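Local coordinates for ankyrin repeat-containing protein YAR1 (Saccharomyces cerevisiae, PDB 4BSZ), which is required for a normal rate of cell proliferation and binds unfolded protein, at residues Ala59-His64 and Ser103-Leu108; Asn92-Thr97 and Asn126-Asp131; Ala120-Arg125 and Lys150-Glu155; Asp131-Ala136 and Glu143-Phe148. All coordinates share one frame; numbering follows the deposited sequence.

Interaction 1: Ala59-His64 and Ser103-Leu108; sequences AAANGH and SLNGKL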
loop_
_atom_site.group_PDB
_atom_site.type_symbol
_atom_site.label_atom_id
_atom_site.label_comp_id
_atom_site.label_asym_id
_atom_site.label_seq_id
_atom_site.Cartn_x
_atom_site.Cartn_y
_atom_site.Cartn_z
ATOM N N ALA B 59 34.411 -14.111 -33.720
ATOM C CA ALA B 59 34.532 -15.347 -32.959
ATOM C C ALA B 59 33.765 -15.259 -31.638
ATOM O O ALA B 59 33.206 -16.255 -31.165
ATOM C CB ALA B 59 36.002 -15.683 -32.711
ATOM N N ALA B 60 33.732 -14.064 -31.051
ATOM C CA ALA B 60 33.109 -13.879 -29.749
ATOM C C ALA B 60 31.589 -13.957 -29.839
ATOM O O ALA B 60 30.930 -14.554 -28.983
ATOM C CB ALA B 60 33.545 -12.561 -29.138
ATOM N N ALA B 61 31.042 -13.351 -30.884
ATOM C CA ALA B 61 29.608 -13.321 -31.095
ATOM C C ALA B 61 29.079 -14.728 -31.371
ATOM O O ALA B 61 27.922 -15.044 -31.083
ATOM C CB ALA B 61 29.292 -12.397 -32.242
ATOM N N ASN B 62 29.948 -15.576 -31.915
ATOM C CA ASN B 62 29.558 -16.920 -32.320
ATOM C C ASN B 62 29.949 -18.039 -31.350
ATOM O O ASN B 62 29.740 -19.219 -31.641
ATOM C CB ASN B 62 30.100 -17.214 -33.712
ATOM C CG ASN B 62 29.391 -16.418 -34.782
ATOM O OD1 ASN B 62 28.350 -15.808 -34.530
ATOM N ND2 ASN B 62 29.937 -16.439 -35.996
ATOM N N GLY B 63 30.524 -17.662 -30.212
ATOM C CA GLY B 63 30.785 -18.596 -29.131
ATOM C C GLY B 63 31.851 -19.641 -29.399
ATOM O O GLY B 63 31.893 -20.666 -28.718
ATOM N N HIS B 64 32.709 -19.377 -30.385
ATOM C CA HIS B 64 33.813 -20.261 -30.743
ATOM C C HIS B 64 34.997 -20.064 -29.810
ATOM O O HIS B 64 35.998 -19.425 -30.173
ATOM C CB HIS B 64 34.260 -19.984 -32.172
ATOM C CG HIS B 64 33.187 -20.199 -33.192
ATOM N ND1 HIS B 64 32.300 -21.253 -33.126
ATOM C CD2 HIS B 64 32.854 -19.495 -34.300
ATOM C CE1 HIS B 64 31.472 -21.190 -34.154
ATOM N NE2 HIS B 64 31.783 -20.130 -34.879
ATOM N N SER B 103 27.973 -10.713 -25.065
ATOM C CA SER B 103 26.950 -10.584 -24.028
ATOM C C SER B 103 25.557 -10.577 -24.632
ATOM O O SER B 103 24.651 -11.200 -24.102
ATOM C CB SER B 103 27.180 -9.332 -23.201
ATOM O OG SER B 103 28.529 -9.286 -22.779
ATOM N N LEU B 104 25.398 -9.878 -25.750
ATOM C CA LEU B 104 24.147 -9.895 -26.489
ATOM C C LEU B 104 23.756 -11.327 -26.876
ATOM O O LEU B 104 22.597 -11.726 -26.761
ATOM C CB LEU B 104 24.250 -9.009 -27.732
ATOM C CG LEU B 104 22.994 -9.016 -28.606
ATOM C CD1 LEU B 104 22.505 -7.609 -28.921
ATOM C CD2 LEU B 104 23.241 -9.791 -29.882
ATOM N N ASN B 105 24.732 -12.109 -27.317
ATOM C CA ASN B 105 24.451 -13.468 -27.751
ATOM C C ASN B 105 24.574 -14.500 -26.641
ATOM O O ASN B 105 24.465 -15.700 -26.887
ATOM C CB ASN B 105 25.326 -13.839 -28.947
ATOM C CG ASN B 105 24.965 -13.049 -30.190
ATOM O OD1 ASN B 105 23.944 -13.310 -30.829
ATOM N ND2 ASN B 105 25.796 -12.072 -30.533
ATOM N N GLY B 106 24.799 -14.027 -25.420
ATOM C CA GLY B 106 24.808 -14.886 -24.249
ATOM C C GLY B 106 25.839 -15.995 -24.254
ATOM O O GLY B 106 25.568 -17.103 -23.795
ATOM N N LYS B 107 27.026 -15.696 -24.768
ATOM C CA LYS B 107 28.108 -16.665 -24.828
ATOM C C LYS B 107 28.967 -16.593 -23.569
ATOM O O LYS B 107 29.958 -15.855 -23.531
ATOM C CB LYS B 107 28.961 -16.399 -26.061
ATOM C CG LYS B 107 28.159 -16.349 -27.339
ATOM C CD LYS B 107 27.416 -17.655 -27.589
ATOM C CE LYS B 107 26.749 -17.652 -28.963
ATOM N NZ LYS B 107 26.184 -18.977 -29.333
ATOM N N LEU B 108 28.592 -17.370 -22.552
ATOM C CA LEU B 108 29.247 -17.316 -21.242
ATOM C C LEU B 108 30.742 -17.668 -21.215
ATOM O O LEU B 108 31.526 -16.979 -20.562
ATOM C CB LEU B 108 28.491 -18.186 -20.237
ATOM C CG LEU B 108 28.892 -18.047 -18.764
ATOM C CD1 LEU B 108 28.974 -16.577 -18.384
ATOM C CD2 LEU B 108 27.903 -18.786 -17.871
#

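Interaction 2: Asn92-Thr97 and Asn126-Asp131; sequences NKTGNT and NKFGHD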
loop_
_atom_site.group_PDB
_atom_site.type_symbol
_atom_site.label_atom_id
_atom_site.label_comp_id
_atom_site.label_asym_id
_atom_site.label_seq_id
_atom_site.Cartn_x
_atom_site.Cartn_y
_atom_site.Cartn_z
ATOM N N ASN B 92 33.880 -1.113 -32.666
ATOM C CA ASN B 92 33.570 -0.879 -34.078
ATOM C C ASN B 92 32.926 0.494 -34.279
ATOM O O ASN B 92 32.881 1.285 -33.343
ATOM C CB ASN B 92 32.697 -2.004 -34.640
ATOM C CG ASN B 92 31.424 -2.212 -33.843
ATOM O OD1 ASN B 92 30.841 -1.267 -33.313
ATOM N ND2 ASN B 92 30.989 -3.463 -33.753
ATOM N N LYS B 93 32.434 0.780 -35.485
ATOM C CA LYS B 93 31.859 2.099 -35.775
ATOM C C LYS B 93 30.683 2.426 -34.850
ATOM O O LYS B 93 30.386 3.596 -34.585
ATOM C CB LYS B 93 31.415 2.219 -37.240
ATOM C CG LYS B 93 32.547 2.271 -38.265
ATOM C CD LYS B 93 32.134 3.088 -39.498
ATOM C CE LYS B 93 32.845 2.635 -40.784
ATOM N NZ LYS B 93 34.334 2.671 -40.714
ATOM N N THR B 94 30.030 1.379 -34.357
ATOM C CA THR B 94 28.856 1.520 -33.509
ATOM C C THR B 94 29.278 1.602 -32.032
ATOM O O THR B 94 28.452 1.832 -31.142
ATOM C CB THR B 94 27.875 0.354 -33.769
ATOM O OG1 THR B 94 27.720 0.181 -35.183
ATOM C CG2 THR B 94 26.513 0.615 -33.148
ATOM N N GLY B 95 30.575 1.430 -31.787
ATOM C CA GLY B 95 31.145 1.591 -30.461
ATOM C C GLY B 95 31.104 0.340 -29.602
ATOM O O GLY B 95 31.229 0.413 -28.378
ATOM N N ASN B 96 30.937 -0.814 -30.243
ATOM C CA ASN B 96 30.807 -2.078 -29.524
ATOM C C ASN B 96 32.115 -2.867 -29.432
ATOM O O ASN B 96 32.861 -2.981 -30.404
ATOM C CB ASN B 96 29.710 -2.952 -30.154
ATOM C CG ASN B 96 28.305 -2.437 -29.867
ATOM O OD1 ASN B 96 27.994 -2.026 -28.751
ATOM N ND2 ASN B 96 27.448 -2.471 -30.880
ATOM N N THR B 97 32.385 -3.401 -28.246
ATOM C CA THR B 97 33.510 -4.299 -28.052
ATOM C C THR B 97 33.064 -5.697 -28.429
ATOM O O THR B 97 31.868 -5.943 -28.603
ATOM C CB THR B 97 33.955 -4.331 -26.587
ATOM O OG1 THR B 97 32.863 -4.772 -25.769
ATOM C CG2 THR B 97 34.408 -2.949 -26.140
ATOM N N ASN B 126 28.731 2.191 -25.640
ATOM C CA ASN B 126 28.631 2.389 -27.097
ATOM C C ASN B 126 27.942 3.701 -27.536
ATOM O O ASN B 126 27.568 4.530 -26.699
ATOM C CB ASN B 126 27.970 1.174 -27.763
ATOM C CG ASN B 126 26.528 0.962 -27.317
ATOM O OD1 ASN B 126 25.816 1.909 -27.000
ATOM N ND2 ASN B 126 26.093 -0.292 -27.301
ATOM N N LYS B 127 27.763 3.870 -28.845
ATOM C CA LYS B 127 27.155 5.086 -29.397
ATOM C C LYS B 127 25.741 5.347 -28.864
ATOM O O LYS B 127 25.234 6.474 -28.943
ATOM C CB LYS B 127 27.131 5.052 -30.935
ATOM C CG LYS B 127 28.499 5.017 -31.607
ATOM C CD LYS B 127 29.301 6.282 -31.346
ATOM C CE LYS B 127 30.712 6.167 -31.925
ATOM N NZ LYS B 127 30.713 6.075 -33.412
ATOM N N PHE B 128 25.115 4.306 -28.318
ATOM C CA PHE B 128 23.764 4.423 -27.764
ATOM C C PHE B 128 23.779 4.539 -26.241
ATOM O O PHE B 128 22.733 4.688 -25.614
ATOM C CB PHE B 128 22.897 3.237 -28.199
ATOM C CG PHE B 128 22.958 2.956 -29.669
ATOM C CD1 PHE B 128 22.495 3.887 -30.583
ATOM C CD2 PHE B 128 23.485 1.763 -30.139
ATOM C CE1 PHE B 128 22.555 3.640 -31.944
ATOM C CE2 PHE B 128 23.549 1.503 -31.508
ATOM C CZ PHE B 128 23.084 2.448 -32.409
ATOM N N GLY B 129 24.969 4.459 -25.654
ATOM C CA GLY B 129 25.140 4.667 -24.227
ATOM C C GLY B 129 25.137 3.406 -23.395
ATOM O O GLY B 129 25.133 3.477 -22.174
ATOM N N HIS B 130 25.146 2.250 -24.051
ATOM C CA HIS B 130 25.040 0.968 -23.355
ATOM C C HIS B 130 26.376 0.242 -23.199
ATOM O O HIS B 130 27.211 0.248 -24.113
ATOM C CB HIS B 130 24.044 0.062 -24.080
ATOM C CG HIS B 130 22.673 0.655 -24.221
ATOM N ND1 HIS B 130 22.005 1.246 -23.164
ATOM C CD2 HIS B 130 21.838 0.728 -25.282
ATOM C CE1 HIS B 130 20.821 1.662 -23.577
ATOM N NE2 HIS B 130 20.690 1.359 -24.854
ATOM N N ASP B 131 26.576 -0.375 -22.035
ATOM C CA ASP B 131 27.745 -1.234 -21.809
ATOM C C ASP B 131 27.370 -2.711 -21.856
ATOM O O ASP B 131 26.197 -3.056 -21.963
ATOM C CB ASP B 131 28.438 -0.901 -20.487
ATOM C CG ASP B 131 27.473 -0.796 -19.323
ATOM O OD1 ASP B 131 26.382 -1.406 -19.370
ATOM O OD2 ASP B 131 27.814 -0.096 -18.347
#

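Interaction 3: Ala120-Arg125 and Lys150-Glu155; sequences ADPFIR and KKYDVE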
loop_
_atom_site.group_PDB
_atom_site.type_symbol
_atom_site.label_atom_id
_atom_site.label_comp_id
_atom_site.label_asym_id
_atom_site.label_seq_id
_atom_site.Cartn_x
_atom_site.Cartn_y
_atom_site.Cartn_z
ATOM N N ALA B 120 38.915 -7.737 -19.910
ATOM C CA ALA B 120 38.097 -6.876 -20.752
ATOM C C ALA B 120 37.257 -5.946 -19.887
ATOM O O ALA B 120 36.823 -6.318 -18.790
ATOM C CB ALA B 120 37.200 -7.711 -21.653
ATOM N N ASP B 121 37.037 -4.733 -20.391
ATOM C CA ASP B 121 36.217 -3.746 -19.706
ATOM C C ASP B 121 34.759 -3.918 -20.139
ATOM O O ASP B 121 34.436 -3.743 -21.314
ATOM C CB ASP B 121 36.727 -2.331 -20.021
ATOM C CG ASP B 121 36.124 -1.265 -19.110
ATOM O OD1 ASP B 121 35.722 -1.590 -17.972
ATOM O OD2 ASP B 121 36.061 -0.090 -19.531
ATOM N N PRO B 122 33.876 -4.279 -19.191
ATOM C CA PRO B 122 32.445 -4.422 -19.476
ATOM C C PRO B 122 31.700 -3.111 -19.238
ATOM O O PRO B 122 30.466 -3.084 -19.265
ATOM C CB PRO B 122 32.006 -5.464 -18.451
ATOM C CG PRO B 122 32.864 -5.158 -17.254
ATOM C CD PRO B 122 34.186 -4.629 -17.792
ATOM N N PHE B 123 32.451 -2.036 -19.005
ATOM C CA PHE B 123 31.854 -0.732 -18.740
ATOM C C PHE B 123 31.970 0.218 -19.921
ATOM O O PHE B 123 31.441 1.329 -19.867
ATOM C CB PHE B 123 32.461 -0.104 -17.492
ATOM C CG PHE B 123 32.151 -0.858 -16.238
ATOM C CD1 PHE B 123 30.863 -0.875 -15.729
ATOM C CD2 PHE B 123 33.138 -1.565 -15.571
ATOM C CE1 PHE B 123 30.564 -1.576 -14.577
ATOM C CE2 PHE B 123 32.847 -2.270 -14.416
ATOM C CZ PHE B 123 31.557 -2.276 -13.919
ATOM N N ILE B 124 32.654 -0.218 -20.981
ATOM C CA ILE B 124 32.753 0.578 -22.195
ATOM C C ILE B 124 31.343 0.825 -22.699
ATOM O O ILE B 124 30.546 -0.108 -22.804
ATOM C CB ILE B 124 33.535 -0.139 -23.315
ATOM C CG1 ILE B 124 34.914 -0.601 -22.828
ATOM C CG2 ILE B 124 33.657 0.765 -24.530
ATOM C CD1 ILE B 124 35.938 0.491 -22.750
ATOM N N ARG B 125 31.039 2.084 -22.991
ATOM C CA ARG B 125 29.713 2.468 -23.441
ATOM C C ARG B 125 29.706 2.751 -24.927
ATOM O O ARG B 125 30.568 3.471 -25.422
ATOM C CB ARG B 125 29.261 3.705 -22.683
ATOM C CG ARG B 125 29.195 3.475 -21.207
ATOM C CD ARG B 125 27.844 3.862 -20.687
ATOM N NE ARG B 125 27.833 5.240 -20.218
ATOM C CZ ARG B 125 27.762 5.581 -18.936
ATOM N NH1 ARG B 125 27.683 4.633 -18.007
ATOM N NH2 ARG B 125 27.758 6.862 -18.586
ATOM N N LYS B 150 28.565 -10.511 -9.979
ATOM C CA LYS B 150 29.466 -11.131 -8.997
ATOM C C LYS B 150 30.875 -10.607 -9.169
ATOM O O LYS B 150 31.519 -10.185 -8.217
ATOM C CB LYS B 150 29.503 -12.651 -9.176
ATOM C CG LYS B 150 28.357 -13.393 -8.520
ATOM C CD LYS B 150 28.207 -14.792 -9.088
ATOM C CE LYS B 150 27.136 -15.570 -8.340
ATOM N NZ LYS B 150 27.026 -16.974 -8.828
ATOM N N LYS B 151 31.345 -10.659 -10.407
ATOM C CA LYS B 151 32.700 -10.278 -10.753
ATOM C C LYS B 151 33.000 -8.818 -10.439
ATOM O O LYS B 151 34.041 -8.500 -9.876
ATOM C CB LYS B 151 32.932 -10.530 -12.241
ATOM C CG LYS B 151 34.383 -10.509 -12.653
ATOM C CD LYS B 151 35.141 -11.628 -11.981
ATOM C CE LYS B 151 36.567 -11.621 -12.460
ATOM N NZ LYS B 151 36.547 -11.463 -13.938
ATOM N N TYR B 152 32.094 -7.924 -10.811
ATOM C CA TYR B 152 32.366 -6.503 -10.664
ATOM C C TYR B 152 31.459 -5.813 -9.650
ATOM O O TYR B 152 30.369 -6.294 -9.316
ATOM C CB TYR B 152 32.303 -5.807 -12.017
ATOM C CG TYR B 152 33.229 -6.429 -13.051
ATOM C CD1 TYR B 152 34.581 -6.106 -13.090
ATOM C CD2 TYR B 152 32.748 -7.347 -13.987
ATOM C CE1 TYR B 152 35.421 -6.670 -14.026
ATOM C CE2 TYR B 152 33.590 -7.916 -14.937
ATOM C CZ TYR B 152 34.922 -7.575 -14.947
ATOM O OH TYR B 152 35.761 -8.141 -15.886
ATOM N N ASP B 153 31.933 -4.690 -9.133
ATOM C CA ASP B 153 31.125 -3.905 -8.229
ATOM C C ASP B 153 30.230 -3.016 -9.083
ATOM O O ASP B 153 30.610 -1.915 -9.475
ATOM C CB ASP B 153 31.999 -3.084 -7.292
ATOM C CG ASP B 153 31.197 -2.391 -6.224
ATOM O OD1 ASP B 153 30.187 -2.972 -5.764
ATOM O OD2 ASP B 153 31.565 -1.259 -5.854
ATOM N N VAL B 154 29.040 -3.524 -9.383
ATOM C CA VAL B 154 28.093 -2.847 -10.256
ATOM C C VAL B 154 26.963 -2.221 -9.458
ATOM O O VAL B 154 26.261 -2.922 -8.714
ATOM C CB VAL B 154 27.465 -3.831 -11.252
ATOM C CG1 VAL B 154 26.352 -3.160 -12.008
ATOM C CG2 VAL B 154 28.509 -4.357 -12.205
ATOM N N GLU B 155 26.800 -0.904 -9.629
ATOM C CA GLU B 155 25.762 -0.104 -8.968
ATOM C C GLU B 155 25.118 0.825 -9.992
ATOM O O GLU B 155 25.715 1.105 -11.033
ATOM C CB GLU B 155 26.361 0.747 -7.842
ATOM C CG GLU B 155 27.153 -0.025 -6.812
ATOM C CD GLU B 155 27.439 0.787 -5.560
ATOM O OE1 GLU B 155 26.850 1.879 -5.394
ATOM O OE2 GLU B 155 28.256 0.322 -4.734
#

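Interaction 4: Asp131-Ala136 and Glu143-Phe148; sequences DAIFEA and EVETYF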
loop_
_atom_site.group_PDB
_atom_site.type_symbol
_atom_site.label_atom_id
_atom_site.label_comp_id
_atom_site.label_asym_id
_atom_site.label_seq_id
_atom_site.Cartn_x
_atom_site.Cartn_y
_atom_site.Cartn_z
ATOM N N ASP B 131 26.576 -0.375 -22.035
ATOM C CA ASP B 131 27.745 -1.234 -21.809
ATOM C C ASP B 131 27.370 -2.711 -21.856
ATOM O O ASP B 131 26.197 -3.056 -21.963
ATOM C CB ASP B 131 28.438 -0.901 -20.487
ATOM C CG ASP B 131 27.473 -0.796 -19.323
ATOM O OD1 ASP B 131 26.382 -1.406 -19.370
ATOM O OD2 ASP B 131 27.814 -0.096 -18.347
ATOM N N ALA B 132 28.366 -3.583 -21.780
ATOM C CA ALA B 132 28.099 -5.016 -21.824
ATOM C C ALA B 132 27.094 -5.460 -20.743
ATOM O O ALA B 132 26.235 -6.306 -21.004
ATOM C CB ALA B 132 29.389 -5.800 -21.727
ATOM N N ILE B 133 27.199 -4.874 -19.551
ATOM C CA ILE B 133 26.264 -5.154 -18.459
ATOM C C ILE B 133 24.804 -4.964 -18.874
ATOM O O ILE B 133 23.956 -5.813 -18.613
ATOM C CB ILE B 133 26.509 -4.250 -17.238
ATOM C CG1 ILE B 133 28.003 -4.159 -16.900
ATOM C CG2 ILE B 133 25.710 -4.753 -16.054
ATOM C CD1 ILE B 133 28.537 -5.340 -16.143
ATOM N N PHE B 134 24.512 -3.835 -19.508
ATOM C CA PHE B 134 23.177 -3.572 -20.017
ATOM C C PHE B 134 22.794 -4.600 -21.077
ATOM O O PHE B 134 21.723 -5.197 -20.997
ATOM C CB PHE B 134 23.102 -2.164 -20.604
ATOM C CG PHE B 134 21.778 -1.840 -21.240
ATOM C CD1 PHE B 134 21.540 -2.132 -22.586
ATOM C CD2 PHE B 134 20.767 -1.234 -20.497
ATOM C CE1 PHE B 134 20.314 -1.834 -23.181
ATOM C CE2 PHE B 134 19.547 -0.935 -21.077
ATOM C CZ PHE B 134 19.320 -1.234 -22.429
ATOM N N GLU B 135 23.672 -4.791 -22.068
ATOM C CA GLU B 135 23.362 -5.613 -23.239
ATOM C C GLU B 135 22.963 -7.025 -22.837
ATOM O O GLU B 135 21.997 -7.579 -23.369
ATOM C CB GLU B 135 24.528 -5.654 -24.242
ATOM C CG GLU B 135 24.772 -4.349 -25.024
ATOM C CD GLU B 135 23.656 -3.986 -26.016
ATOM O OE1 GLU B 135 22.735 -4.806 -26.241
ATOM O OE2 GLU B 135 23.706 -2.865 -26.578
ATOM N N ALA B 136 23.704 -7.598 -21.892
ATOM C CA ALA B 136 23.401 -8.931 -21.392
ATOM C C ALA B 136 21.967 -8.989 -20.877
ATOM O O ALA B 136 21.187 -9.852 -21.279
ATOM C CB ALA B 136 24.370 -9.320 -20.298
ATOM N N GLU B 143 22.515 -15.652 -17.365
ATOM C CA GLU B 143 23.753 -16.300 -16.926
ATOM C C GLU B 143 24.950 -15.358 -17.029
ATOM O O GLU B 143 25.746 -15.248 -16.099
ATOM C CB GLU B 143 24.015 -17.567 -17.728
ATOM C CG GLU B 143 23.112 -18.714 -17.361
ATOM C CD GLU B 143 23.712 -20.045 -17.739
ATOM O OE1 GLU B 143 24.397 -20.114 -18.783
ATOM O OE2 GLU B 143 23.511 -21.018 -16.983
ATOM N N VAL B 144 25.064 -14.679 -18.169
ATOM C CA VAL B 144 26.104 -13.682 -18.374
ATOM C C VAL B 144 25.941 -12.493 -17.422
ATOM O O VAL B 144 26.924 -11.948 -16.901
ATOM C CB VAL B 144 26.096 -13.178 -19.818
ATOM C CG1 VAL B 144 27.192 -12.140 -20.036
ATOM C CG2 VAL B 144 26.275 -14.346 -20.764
ATOM N N GLU B 145 24.696 -12.103 -17.182
ATOM C CA GLU B 145 24.430 -10.953 -16.337
ATOM C C GLU B 145 24.769 -11.235 -14.882
ATOM O O GLU B 145 25.312 -10.380 -14.181
ATOM C CB GLU B 145 22.974 -10.494 -16.486
ATOM C CG GLU B 145 22.612 -9.263 -15.665
ATOM C CD GLU B 145 23.350 -7.993 -16.095
ATOM O OE1 GLU B 145 24.169 -8.026 -17.037
ATOM O OE2 GLU B 145 23.101 -6.941 -15.477
ATOM N N THR B 146 24.466 -12.445 -14.431
ATOM C CA THR B 146 24.729 -12.789 -13.046
ATOM C C THR B 146 26.233 -12.873 -12.821
ATOM O O THR B 146 26.730 -12.519 -11.749
ATOM C CB THR B 146 24.021 -14.079 -12.640
ATOM O OG1 THR B 146 22.611 -13.921 -12.841
ATOM C CG2 THR B 146 24.271 -14.382 -11.176
ATOM N N TYR B 147 26.960 -13.306 -13.849
ATOM C CA TYR B 147 28.420 -13.363 -13.783
ATOM C C TYR B 147 29.012 -11.971 -13.594
ATOM O O TYR B 147 29.926 -11.779 -12.789
ATOM C CB TYR B 147 29.001 -14.008 -15.045
ATOM C CG TYR B 147 30.473 -13.715 -15.230
ATOM C CD1 TYR B 147 31.437 -14.410 -14.510
ATOM C CD2 TYR B 147 30.899 -12.736 -16.114
ATOM C CE1 TYR B 147 32.777 -14.136 -14.668
ATOM C CE2 TYR B 147 32.236 -12.453 -16.277
ATOM C CZ TYR B 147 33.174 -13.156 -15.556
ATOM O OH TYR B 147 34.518 -12.872 -15.730
ATOM N N PHE B 148 28.495 -11.008 -14.356
ATOM C CA PHE B 148 28.948 -9.628 -14.264
ATOM C C PHE B 148 28.740 -9.076 -12.852
ATOM O O PHE B 148 29.632 -8.455 -12.279
ATOM C CB PHE B 148 28.212 -8.748 -15.282
ATOM C CG PHE B 148 28.737 -8.854 -16.698
ATOM C CD1 PHE B 148 30.070 -9.133 -16.952
ATOM C CD2 PHE B 148 27.887 -8.654 -17.778
ATOM C CE1 PHE B 148 30.539 -9.224 -18.259
ATOM C CE2 PHE B 148 28.352 -8.747 -19.086
ATOM C CZ PHE B 148 29.673 -9.031 -19.325
#

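Interaction 1: Ala59-His64 and Ser103-Leu108
Lys-107 and Asn-105 lie against the backbone of Ala-60 to Gly-63 where two ankyrin repeats stack. Each segment turns between the two helices of its repeat, and in each the first helix closes with a Schellman motif whose glycine, Gly-63 or Gly-106, takes the positive phi that glycine favours. The packing is van der Waals, with no hydrogen bond crossing. The chain of Lys-107, bent at chi2 (-59°), runs along the opposing turn: its CG is 3.7 Å from Ala-60 O, its CD 3.8 Å from Gly-63 CA, and its CE 3.6 Å from Ala-61 O. A side chain on Gly-63 would point toward Lys-107 and probably crowd it. With an alanine in place of Lys-107, the Gly-63 turn and the carbonyls of Ala-60 and Ala-61 would probably lose the methylene cover that joins the two repeats. Asn-62 ND2 donates to Arg-23 O and to an acidic side chain of another protein's chain, while Asn-105 ND2 donates to Trp-101 O in the helix just before it. Across the contact Asn-105 gives van der Waals contact alone: its CB is 3.6 Å from Ala-61 O, and its ND2 3.9 Å from the methyl CB of Ala-61.

Interaction 2: Asn92-Thr97 and Asn126-Asp131
Asn-96 and Asn-126 reach across side by side, pointing the same way, but their amide planes are turned 76° apart. Even so, Asn-126 ND2 donates to Asn-96 OD1 (3.0 Å) in the plane of the accepting carbonyl, on a lone pair, while the partner also lies close to the donor's own amide plane. Asn-96 ND2 turns to an acidic side chain of another protein's chain. The amide of Asn-126 is fixed from behind: with CG set between backbone N and carbonyl carbon (chi1 64°), its OD1 accepts from Phe-128 N at 2.8 Å and from His-130 N at 3.0 Å, the two donors coming from opposite faces. The first of these bonds makes an Asx turn, which Asn-92 repeats in its own loop by accepting from Thr-94 N and Asn-96 N. Asparagine suits both places because one short amide can brace a turn with its oxygen and still offer its nitrogen to a neighbour.

Lys-127 approaches over the turn at Lys-93 and Thr-94. Its backbone N donates to Thr-94 O (3.1 Å, N-H...O 168°), and its side chain, bent at chi2 and chi4, curls so that NZ donates to Lys-93 O at 2.8 Å. Thr-94 also touches the next residue of that turn: its CG2 meets Phe-128 CE2 at 3.5 Å, obliquely to the ring. Gly-95 keeps backbone angles that a side chain would jam, and its carbonyl O takes a CA-H...O contact from Asn-126. Two type I turns bonded in succession in this way are typical of the stacked beta-turn loops, or fingers, of ankyrin proteins.

Interaction 3: Ala120-Arg125 and Lys150-Glu155
Tyr-152 lies between Pro-122, from across the contact, and the chain of Lys-151, whose NZ is gripped by Asp-116 in a salt bridge and by Tyr-147 OH in a hydrogen bond. Lys-151 CG sits 3.5 Å above the plane of the Tyr-152 ring. Over the opposite face, Pro-122 CG makes a CH-pi contact 3.9 Å from the Tyr-152 ring centroid, only 21° off the ring normal. Proline suits this place because its compact, conformationally restricted ring offers C-H groups to an aromatic face, and it also rests on Leu-99 and Phe-148.

Phe-123 joins by an offset edge-to-face pair: its edge is directed at the face of Tyr-152, with the ring centroids 6.0 Å apart and the planes at 77°. Phe-123 CZ also touches Tyr-152 CB at 4.1 Å, and Val-154 CG2 comes to the edge of the Phe-123 ring, near its plane. The torsion chi1 of Tyr-152 (-55°), with CG anti to the carbonyl carbon, turns the ring back from the end of helix 142-151 toward the loop. Asp-121 OD1 accepts a weak hydrogen bond from Phe-123 N.

No hydrogen bond crosses between the segments, so the end of helix 142-151 and the tail that follows it meet this loop of the second ankyrin repeat through ring faces, ring edges and methyl groups, a contact that depends on fit and dispersion rather than on directed polar bonds.

Interaction 4: Asp131-Ala136 and Glu143-Phe148
Phe-148 meets Ala-132, Ile-133 and Ala-136 across the helix pair, and all three approach obliquely to its ring or touch its base. Ile-133 CD1 packs on Phe-148 CB at 3.5 Å, the ring tip CZ lies 4.0 Å from Ala-132 CB, and CE2 lies 4.2 Å from Ala-136 CB. The alanines leave room for the ring and let the backbones close in, with the CA atoms of Ala-136 and Glu-145 5.5 Å apart. An alanine in place of Phe-148 is likely to open a gap facing Ile-133 and the two alanines, leaving the isoleucine end free to turn. Val-144 CG1 adds a methyl contact to Ala-136 CB at 4.0 Å.

Glu-145 flanks this apolar strip. With CG anti to the backbone N (chi1 -178°) and a bend at chi2, the chain crosses Ile-133 at about a right angle, bringing OE2 3.5 Å from Ile-133 CG2 and OE1 beside Ala-136 CB.

Further out, Ser-103 and Val-111 pack on Phe-148, and Leu-99 and Ser-103 on Ala-132, so both helices bear on the preceding part of the fold. The start of helix 132-138 is set by Asp-131 at the N-cap, whose OD1 accepts from Phe-134 N (3.1 Å, 160°). Outside the two segments, Asp-131 OD2 pairs with a basic side chain of another protein's chain. The two short helix segments run roughly antiparallel, at 147° with axes 8.9 Å apart, as in the helix-turn-helix unit of the ankyrin fold, and close the C-terminal end of the solenoid.

Overall arrangement
Interaction 4 is fully buried and apolar at heart, joining the last two helices. Interaction 3, also buried, shares helix 142-151 with it, their centres about 8 Å apart, and carries the apolar contact on to a loop, with aromatic faces and edges in place of helix-to-helix methyls. Interactions 1 and 2 are partly buried and link successive layers of the solenoid at different sites: interaction 1 by lysine methylenes on a helix-ending turn, interaction 2 by hydrogen bonds between beta-turn loops. Asp-131 belongs to both interactions 2 and 4, so the finger loop passes directly into the helix pair. Gly-106 of interaction 1 packs against Val-144 of interaction 4.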